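Local coordinates for prephenate dehydrogenase (Aquifex aeolicus, PDB 2G5C), which probably catalyses the NAD(+)-dependent oxidative decarboxylation of prephenate to 3-(4-hydroxyphenyl)pyruvate on the route to L-tyrosine, at residues Gln2-Val7 with Gly14-Ser19; Val7-Met12 with Glu37-Ala42; Thr53-Val58 with Arg76-Lys81. One frame throughout, in Å; residues are numbered along the deposited sequence.

In the fold
The three contacts are grouped about strand 3-7 of the Rossmann-type domain; interaction 2 holds NAD and interaction 3 reaches it through I78. Interaction 1 packs one side of strand 3-7 under helix 11-22. Interaction 2, with its centre about 10 Å away, takes up the chain at V7 and joins the glycine-rich turn, which holds the NAD pyrophosphate, to helix 36-44. Interaction 3, with its centre about 16 Å from that of interaction 1, meets the other side of the strand: L5 CD2 lies 3.5 Å from V58 CG1. V7 lies in a segment of both interactions 1 and 2 but touches I78 instead, CG1 to CD1 at 3.8 Å. The side chain of I6 in interaction 1 stays about 8 Å from NAD.

Interaction 1. Residues Gln2-Val7 with Gly14-Ser19; sequences QNVLIV and GSFAKS
I6 gives the strand's main share of this buried contact, sending its longer branch from strand 3-7 between F16 and A17 of helix 11-22. The strand and helix segments run nearly antiparallel, at 157°, with axes 9.2 Å apart at closest approach, and I6 and A17 form the nearest CA pair at 7.3 Å. From I6 CB, which points at the helix, the chain divides. CG1 stands beside the backbone N, anti to the carbonyl carbon (chi1 -62°), and this places it 4.2 Å from A17 CB. The terminal CD1 then goes on to F16, where it lies 3.6 Å from CD2, near the plane of the ring and against its edge rather than over a face.

F16 is turned to receive this methyl: its CG is anti to the backbone N (chi1 178°), which extends the ring from the helix toward the strand. V4 CG1 also sits near the ring plane, 4.5 Å from F16 CE2, a looser approach than that of I6. Outside the pair, W161 meets F16 edge-to-face, while F65 and M67 of the neighbouring strand 65-68 touch it as well.

No hydrogen bond links the segments, so the join is apolar. Within the helix, S15 O is gripped twice by S19, from opposite faces of its carbonyl plane: by the backbone N and by OG, the latter at 2.7 Å. The hydroxyl of S19 is thus turned back onto its own helix. V4 and I6 alternate with L5 and V7, which make no contact with this helix. Such packing of a first strand beneath the helix that follows it is characteristic of the opening beta-alpha-beta unit of a Rossmann fold, here strand 3-7, helix 11-22 and strand 28-32.

Interaction 2. Residues Val7-Met12 with Glu37-Ala42; sequences VGVGFM and ESISKA. With NAD (nicotinamide-adenine-dinucleotide), chain E.
V9 fills the tight part of this contact, its two methyls divided between A42 and I39 of helix 36-44. CG1 is anti to the backbone N (chi1 -169°) and comes within 3.6 Å of A42 CB; CG2 meets I39 CD1 less closely, at 4.2 Å, the two side chains crossing at about a right angle. V9 O lies against S38 CB, at 3.7 Å. V9 is also the centre of an inverse gamma turn, and its N is bonded to D33, a residue that binds NAD through its other carboxylate oxygen.

The turn fits the GxGxxG pattern (G8, G10, G13) that joins the first strand of a Rossmann domain to its helix. Having no side chain, G10 lets NAD O5B approach its CA to 3.4 Å. Just beyond it, F11 N bonds to NAD O1A at 3.0 Å (N-H...O 176°) and M12 N to NAD O1N at 2.8 Å (175°). Two nearly straight bonds thus seat the pyrophosphate at the helix start, where the helix dipole would probably favour its charge. M12 is a selenomethionine, and its SE lies against the nicotinamide ring, 3.8 Å from NAD C3N.

The link from S38 to the cofactor is looser: S38 OG is bonded mainly to N35 ND2 and only weakly, at 3.4 Å, to NAD O3B. Farther round helix 36-44, E37 and K41 are exposed, and S40 OG bonds back to E37 O.

Interaction 3. Residues Thr53-Val58 with Arg76-Lys81; sequences TSIAKV and REIAKK
No ring, amide or carboxylate lies between I55 and its two partners, I78 and K81; with no flat face or edge to pack on, aliphatic branches do all the touching. In the Rossmann-type nucleotide-binding domain, this contact joins the connection between strands 50-52 and 65-68 to helix 72-85, burying 125 Å² in all. The guanidinium of R76, a flat group of the same helix, is directed away, forming salt bridges to D105 and E236.

I55 CB is directed at the helix, and CG1 is anti to the backbone N (chi1 -177°). From there CG1 lies 4.1 Å from K81 CB, while CD1 continues to I78 CG2 at 4.4 Å, a loose apolar approach. L82 and I85, farther along the helix, also touch I55.

I78 connects this packing to the cofactor pocket: it touches NAD and S70, as well as V7 of strand 3-7. K81 serves the contact through its aliphatic chain, which crosses I55 at a slant, and no hydrogen bond spans the segments. The K81 chain bends only at chi4 (66°), beyond the closest touch of all, where K81 CD rests 3.7 Å from I55 CG2.

Interaction 1. Residues Gln2-Val7 with Gly14-Ser19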
# COMPACT_ATOMS: atom_id res chain seq x y z
N GLN A 2 -31.64 -1.98 26.66
CA GLN A 2 -31.34 -1.28 27.90
C GLN A 2 -30.22 -2.02 28.63
O GLN A 2 -29.48 -1.43 29.41
CB GLN A 2 -32.58 -1.20 28.79
CG GLN A 2 -32.88 0.21 29.29
CD GLN A 2 -33.02 1.21 28.14
OE1 GLN A 2 -32.05 1.54 27.46
NE2 GLN A 2 -34.24 1.69 27.93
N ASN A 3 -30.12 -3.32 28.36
CA ASN A 3 -29.06 -4.14 28.94
C ASN A 3 -28.17 -4.57 27.77
O ASN A 3 -28.40 -5.61 27.15
CB ASN A 3 -29.64 -5.38 29.62
CG ASN A 3 -30.33 -5.04 30.93
OD1 ASN A 3 -29.74 -4.42 31.81
ND2 ASN A 3 -31.59 -5.46 31.06
N VAL A 4 -27.17 -3.75 27.48
CA VAL A 4 -26.25 -4.04 26.38
C VAL A 4 -25.11 -4.93 26.83
O VAL A 4 -24.46 -4.66 27.84
CB VAL A 4 -25.65 -2.73 25.80
CG1 VAL A 4 -24.62 -3.06 24.73
CG2 VAL A 4 -26.76 -1.85 25.25
N LEU A 5 -24.86 -6.00 26.07
CA LEU A 5 -23.78 -6.91 26.39
C LEU A 5 -22.71 -6.90 25.31
O LEU A 5 -22.98 -7.21 24.15
CB LEU A 5 -24.29 -8.35 26.54
CG LEU A 5 -23.17 -9.37 26.75
CD1 LEU A 5 -22.49 -9.11 28.09
CD2 LEU A 5 -23.72 -10.78 26.69
N ILE A 6 -21.49 -6.53 25.69
CA ILE A 6 -20.38 -6.51 24.76
C ILE A 6 -19.64 -7.83 24.93
O ILE A 6 -19.09 -8.10 26.00
CB ILE A 6 -19.38 -5.37 25.10
CG1 ILE A 6 -20.06 -4.00 24.98
CG2 ILE A 6 -18.16 -5.48 24.18
CD1 ILE A 6 -20.55 -3.65 23.59
N VAL A 7 -19.66 -8.67 23.90
CA VAL A 7 -18.95 -9.95 23.96
C VAL A 7 -17.61 -9.74 23.28
O VAL A 7 -17.55 -9.51 22.07
CB VAL A 7 -19.72 -11.08 23.24
CG1 VAL A 7 -18.82 -12.29 23.06
CG2 VAL A 7 -20.96 -11.47 24.06
N GLY A 14 -14.83 -2.43 22.77
CA GLY A 14 -14.69 -1.23 23.56
C GLY A 14 -15.10 0.03 22.82
O GLY A 14 -15.66 0.95 23.42
N SER A 15 -14.82 0.09 21.52
CA SER A 15 -15.18 1.27 20.73
C SER A 15 -16.68 1.42 20.59
O SER A 15 -17.21 2.53 20.66
CB SER A 15 -14.53 1.20 19.33
OG SER A 15 -13.12 1.28 19.41
N PHE A 16 -17.38 0.30 20.37
CA PHE A 16 -18.83 0.34 20.24
C PHE A 16 -19.43 0.84 21.55
O PHE A 16 -20.34 1.66 21.55
CB PHE A 16 -19.39 -1.05 19.93
CG PHE A 16 -20.89 -1.08 19.83
CD1 PHE A 16 -21.54 -0.51 18.74
CD2 PHE A 16 -21.65 -1.68 20.82
CE1 PHE A 16 -22.93 -0.52 18.64
CE2 PHE A 16 -23.04 -1.71 20.74
CZ PHE A 16 -23.68 -1.13 19.64
N ALA A 17 -18.91 0.32 22.65
CA ALA A 17 -19.38 0.70 23.98
C ALA A 17 -19.24 2.20 24.23
O ALA A 17 -20.17 2.86 24.69
CB ALA A 17 -18.61 -0.08 25.05
N LYS A 18 -18.06 2.73 23.92
CA LYS A 18 -17.81 4.15 24.12
C LYS A 18 -18.64 4.97 23.15
O LYS A 18 -19.17 6.02 23.51
CB LYS A 18 -16.32 4.45 23.92
CG LYS A 18 -15.42 3.65 24.85
CD LYS A 18 -13.95 3.99 24.66
CE LYS A 18 -13.65 5.42 25.08
NZ LYS A 18 -12.21 5.75 24.92
N SER A 19 -18.77 4.49 21.92
CA SER A 19 -19.55 5.20 20.92
C SER A 19 -21.00 5.23 21.37
O SER A 19 -21.73 6.17 21.06
CB SER A 19 -19.44 4.50 19.56
OG SER A 19 -18.12 4.55 19.06

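Interaction 2. Residues Val7-Met12 with Glu37-Ala42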
# COMPACT_ATOMS: atom_id res chain seq x y z
N VAL A 7 -19.66 -8.67 23.90
CA VAL A 7 -18.95 -9.95 23.96
C VAL A 7 -17.61 -9.74 23.28
O VAL A 7 -17.55 -9.51 22.07
CB VAL A 7 -19.72 -11.08 23.24
CG1 VAL A 7 -18.82 -12.29 23.06
CG2 VAL A 7 -20.96 -11.47 24.06
N GLY A 8 -16.54 -9.81 24.06
CA GLY A 8 -15.21 -9.57 23.53
C GLY A 8 -14.95 -8.09 23.74
O GLY A 8 -15.25 -7.26 22.87
N VAL A 9 -14.41 -7.74 24.90
CA VAL A 9 -14.14 -6.35 25.22
C VAL A 9 -12.73 -5.94 24.80
O VAL A 9 -11.83 -5.85 25.63
CB VAL A 9 -14.32 -6.08 26.74
CG1 VAL A 9 -14.29 -4.58 27.02
CG2 VAL A 9 -15.62 -6.68 27.24
N GLY A 10 -12.56 -5.71 23.51
CA GLY A 10 -11.27 -5.30 22.99
C GLY A 10 -11.38 -3.95 22.32
O GLY A 10 -12.17 -3.10 22.74
N PHE A 11 -10.59 -3.74 21.27
CA PHE A 11 -10.61 -2.49 20.54
C PHE A 11 -11.99 -2.19 19.96
O PHE A 11 -12.53 -1.10 20.16
CB PHE A 11 -9.57 -2.52 19.41
CG PHE A 11 -9.65 -1.35 18.49
CD1 PHE A 11 -9.36 -0.07 18.95
CD2 PHE A 11 -10.04 -1.51 17.16
CE1 PHE A 11 -9.46 1.03 18.09
CE2 PHE A 11 -10.14 -0.42 16.31
CZ PHE A 11 -9.85 0.85 16.77
N MSE A 12 -12.56 -3.15 19.25
CA MSE A 12 -13.86 -2.97 18.64
C MSE A 12 -14.99 -3.00 19.67
O MSE A 12 -15.85 -2.11 19.69
CB MSE A 12 -14.09 -4.03 17.56
CG MSE A 12 -13.05 -4.03 16.44
SE MSE A 12 -13.02 -2.41 15.37
CE MSE A 12 -14.65 -2.69 14.38
N GLU A 37 -8.25 -9.23 32.69
CA GLU A 37 -7.75 -7.88 32.48
C GLU A 37 -8.63 -7.01 31.58
O GLU A 37 -8.75 -5.81 31.80
CB GLU A 37 -6.34 -7.94 31.89
CG GLU A 37 -5.23 -7.88 32.92
CD GLU A 37 -5.17 -6.53 33.62
OE1 GLU A 37 -5.16 -5.50 32.92
OE2 GLU A 37 -5.12 -6.51 34.87
N SER A 38 -9.23 -7.63 30.57
CA SER A 38 -10.10 -6.89 29.65
C SER A 38 -11.27 -6.29 30.42
O SER A 38 -11.61 -5.12 30.25
CB SER A 38 -10.63 -7.83 28.56
OG SER A 38 -9.57 -8.45 27.85
N ILE A 39 -11.88 -7.11 31.28
CA ILE A 39 -13.01 -6.67 32.09
C ILE A 39 -12.60 -5.57 33.07
O ILE A 39 -13.17 -4.48 33.07
CB ILE A 39 -13.60 -7.86 32.89
CG1 ILE A 39 -13.94 -9.01 31.94
CG2 ILE A 39 -14.82 -7.40 33.68
CD1 ILE A 39 -14.93 -8.66 30.84
N SER A 40 -11.61 -5.88 33.91
CA SER A 40 -11.12 -4.94 34.91
C SER A 40 -10.80 -3.56 34.34
O SER A 40 -11.29 -2.54 34.84
CB SER A 40 -9.88 -5.51 35.60
OG SER A 40 -8.86 -5.77 34.65
N LYS A 41 -9.98 -3.52 33.30
CA LYS A 41 -9.61 -2.26 32.68
C LYS A 41 -10.83 -1.55 32.09
O LYS A 41 -10.98 -0.34 32.26
CB LYS A 41 -8.58 -2.49 31.58
CG LYS A 41 -7.18 -2.79 32.09
CD LYS A 41 -6.15 -2.59 30.99
CE LYS A 41 -4.74 -2.56 31.55
NZ LYS A 41 -3.74 -2.21 30.50
N ALA A 42 -11.68 -2.30 31.41
CA ALA A 42 -12.88 -1.73 30.80
C ALA A 42 -13.76 -1.07 31.85
O ALA A 42 -14.39 -0.04 31.58
CB ALA A 42 -13.65 -2.81 30.05
PA NAD E . -9.09 -7.42 20.11
O1A NAD E . -8.80 -6.01 20.45
O2A NAD E . -7.92 -8.37 20.16
O5B NAD E . -10.26 -7.88 21.08
C5B NAD E . -10.76 -9.19 21.01
C4B NAD E . -11.29 -9.59 22.37
O4B NAD E . -11.72 -10.92 22.21
C3B NAD E . -10.20 -9.63 23.47
O3B NAD E . -10.49 -8.76 24.55
C2B NAD E . -10.15 -11.12 23.84
O2B NAD E . -9.79 -11.41 25.18
C1B NAD E . -11.55 -11.52 23.46
N9A NAD E . -11.87 -12.95 23.29
C8A NAD E . -11.14 -13.94 22.67
N7A NAD E . -11.83 -15.09 22.75
C5A NAD E . -12.99 -14.86 23.41
C6A NAD E . -14.08 -15.66 23.79
N6A NAD E . -14.12 -16.94 23.50
N1A NAD E . -15.15 -15.08 24.48
C2A NAD E . -15.14 -13.72 24.80
N3A NAD E . -14.06 -12.93 24.43
C4A NAD E . -13.01 -13.50 23.75
O3 NAD E . -9.77 -7.54 18.63
PN NAD E . -10.61 -6.40 17.88
O1N NAD E . -11.36 -5.62 18.89
O2N NAD E . -9.66 -5.63 17.02
O5D NAD E . -11.64 -7.13 16.87
C5D NAD E . -12.68 -7.96 17.35
C4D NAD E . -13.61 -8.46 16.22
O4D NAD E . -13.93 -7.39 15.35
C3D NAD E . -13.12 -9.60 15.32
O3D NAD E . -14.14 -10.60 15.24
C2D NAD E . -12.85 -8.98 13.96
O2D NAD E . -13.13 -9.86 12.87
C1D NAD E . -13.73 -7.73 13.99
N1N NAD E . -13.21 -6.52 13.29
C2N NAD E . -11.93 -6.07 13.60
C3N NAD E . -11.41 -4.94 12.96
C7N NAD E . -10.03 -4.47 13.31
O7N NAD E . -9.55 -3.36 12.67
N7N NAD E . -9.26 -5.06 14.21
C4N NAD E . -12.20 -4.27 11.99
C5N NAD E . -13.50 -4.73 11.68
C6N NAD E . -13.99 -5.87 12.34

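Interaction 3. Residues Thr53-Val58 with Arg76-Lys81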
# COMPACT_ATOMS: atom_id res chain seq x y z
N THR A 53 -16.06 -13.08 33.39
CA THR A 53 -15.22 -13.94 32.59
C THR A 53 -15.91 -15.29 32.44
O THR A 53 -15.39 -16.20 31.81
CB THR A 53 -13.84 -14.14 33.26
OG1 THR A 53 -12.93 -14.74 32.32
CG2 THR A 53 -13.97 -15.03 34.48
N SER A 54 -17.09 -15.40 33.05
CA SER A 54 -17.87 -16.63 33.01
C SER A 54 -19.14 -16.44 32.17
O SER A 54 -20.05 -15.72 32.57
CB SER A 54 -18.24 -17.06 34.42
OG SER A 54 -19.12 -18.17 34.39
N ILE A 55 -19.19 -17.11 31.03
CA ILE A 55 -20.32 -17.02 30.12
C ILE A 55 -21.66 -17.28 30.82
O ILE A 55 -22.67 -16.66 30.48
CB ILE A 55 -20.15 -18.00 28.92
CG1 ILE A 55 -21.31 -17.85 27.94
CG2 ILE A 55 -20.08 -19.43 29.43
CD1 ILE A 55 -21.39 -16.51 27.26
N ALA A 56 -21.66 -18.19 31.79
CA ALA A 56 -22.88 -18.52 32.53
C ALA A 56 -23.41 -17.31 33.29
O ALA A 56 -24.62 -17.07 33.33
CB ALA A 56 -22.61 -19.67 33.49
N LYS A 57 -22.50 -16.54 33.89
CA LYS A 57 -22.84 -15.36 34.66
C LYS A 57 -23.69 -14.35 33.89
O LYS A 57 -24.49 -13.62 34.48
CB LYS A 57 -21.57 -14.65 35.14
CG LYS A 57 -21.34 -14.68 36.64
CD LYS A 57 -20.92 -16.06 37.13
CE LYS A 57 -20.43 -16.00 38.57
NZ LYS A 57 -19.26 -15.08 38.72
N VAL A 58 -23.50 -14.29 32.58
CA VAL A 58 -24.23 -13.36 31.73
C VAL A 58 -25.72 -13.25 32.04
O VAL A 58 -26.30 -12.16 31.94
CB VAL A 58 -24.06 -13.71 30.24
CG1 VAL A 58 -24.84 -12.73 29.38
CG2 VAL A 58 -22.58 -13.67 29.86
N ARG A 76 -19.50 -19.12 16.83
CA ARG A 76 -20.33 -20.33 16.87
C ARG A 76 -20.43 -20.95 18.26
O ARG A 76 -21.52 -21.33 18.70
CB ARG A 76 -19.81 -21.36 15.86
CG ARG A 76 -19.99 -20.93 14.40
CD ARG A 76 -19.52 -22.01 13.44
NE ARG A 76 -19.73 -21.66 12.04
CZ ARG A 76 -19.03 -20.75 11.36
NH1 ARG A 76 -18.06 -20.08 11.95
NH2 ARG A 76 -19.30 -20.52 10.09
N GLU A 77 -19.30 -21.05 18.97
CA GLU A 77 -19.29 -21.62 20.31
C GLU A 77 -20.06 -20.76 21.31
O GLU A 77 -20.81 -21.28 22.13
CB GLU A 77 -17.84 -21.79 20.80
CG GLU A 77 -17.02 -20.52 20.72
CD GLU A 77 -15.61 -20.68 21.26
OE1 GLU A 77 -15.46 -20.75 22.50
OE2 GLU A 77 -14.66 -20.75 20.44
N ILE A 78 -19.86 -19.45 21.24
CA ILE A 78 -20.53 -18.52 22.14
C ILE A 78 -22.04 -18.46 21.86
O ILE A 78 -22.85 -18.45 22.79
CB ILE A 78 -19.93 -17.09 22.00
CG1 ILE A 78 -18.44 -17.12 22.35
CG2 ILE A 78 -20.65 -16.11 22.91
CD1 ILE A 78 -17.74 -15.78 22.17
N ALA A 79 -22.40 -18.42 20.58
CA ALA A 79 -23.81 -18.35 20.19
C ALA A 79 -24.61 -19.52 20.76
O ALA A 79 -25.72 -19.33 21.26
CB ALA A 79 -23.93 -18.33 18.66
N LYS A 80 -24.04 -20.72 20.68
CA LYS A 80 -24.71 -21.91 21.18
C LYS A 80 -25.00 -21.81 22.68
O LYS A 80 -26.04 -22.27 23.15
CB LYS A 80 -23.87 -23.16 20.90
CG LYS A 80 -23.59 -23.38 19.42
CD LYS A 80 -22.89 -24.70 19.16
CE LYS A 80 -23.86 -25.87 19.23
NZ LYS A 80 -24.86 -25.82 18.12
N LYS A 81 -24.08 -21.21 23.42
CA LYS A 81 -24.29 -21.06 24.85
C LYS A 81 -25.34 -19.99 25.08
O LYS A 81 -26.23 -20.15 25.91
CB LYS A 81 -22.99 -20.69 25.55
CG LYS A 81 -21.90 -21.74 25.43
CD LYS A 81 -20.98 -21.71 26.64
CE LYS A 81 -19.76 -22.59 26.43
NZ LYS A 81 -18.89 -22.07 25.34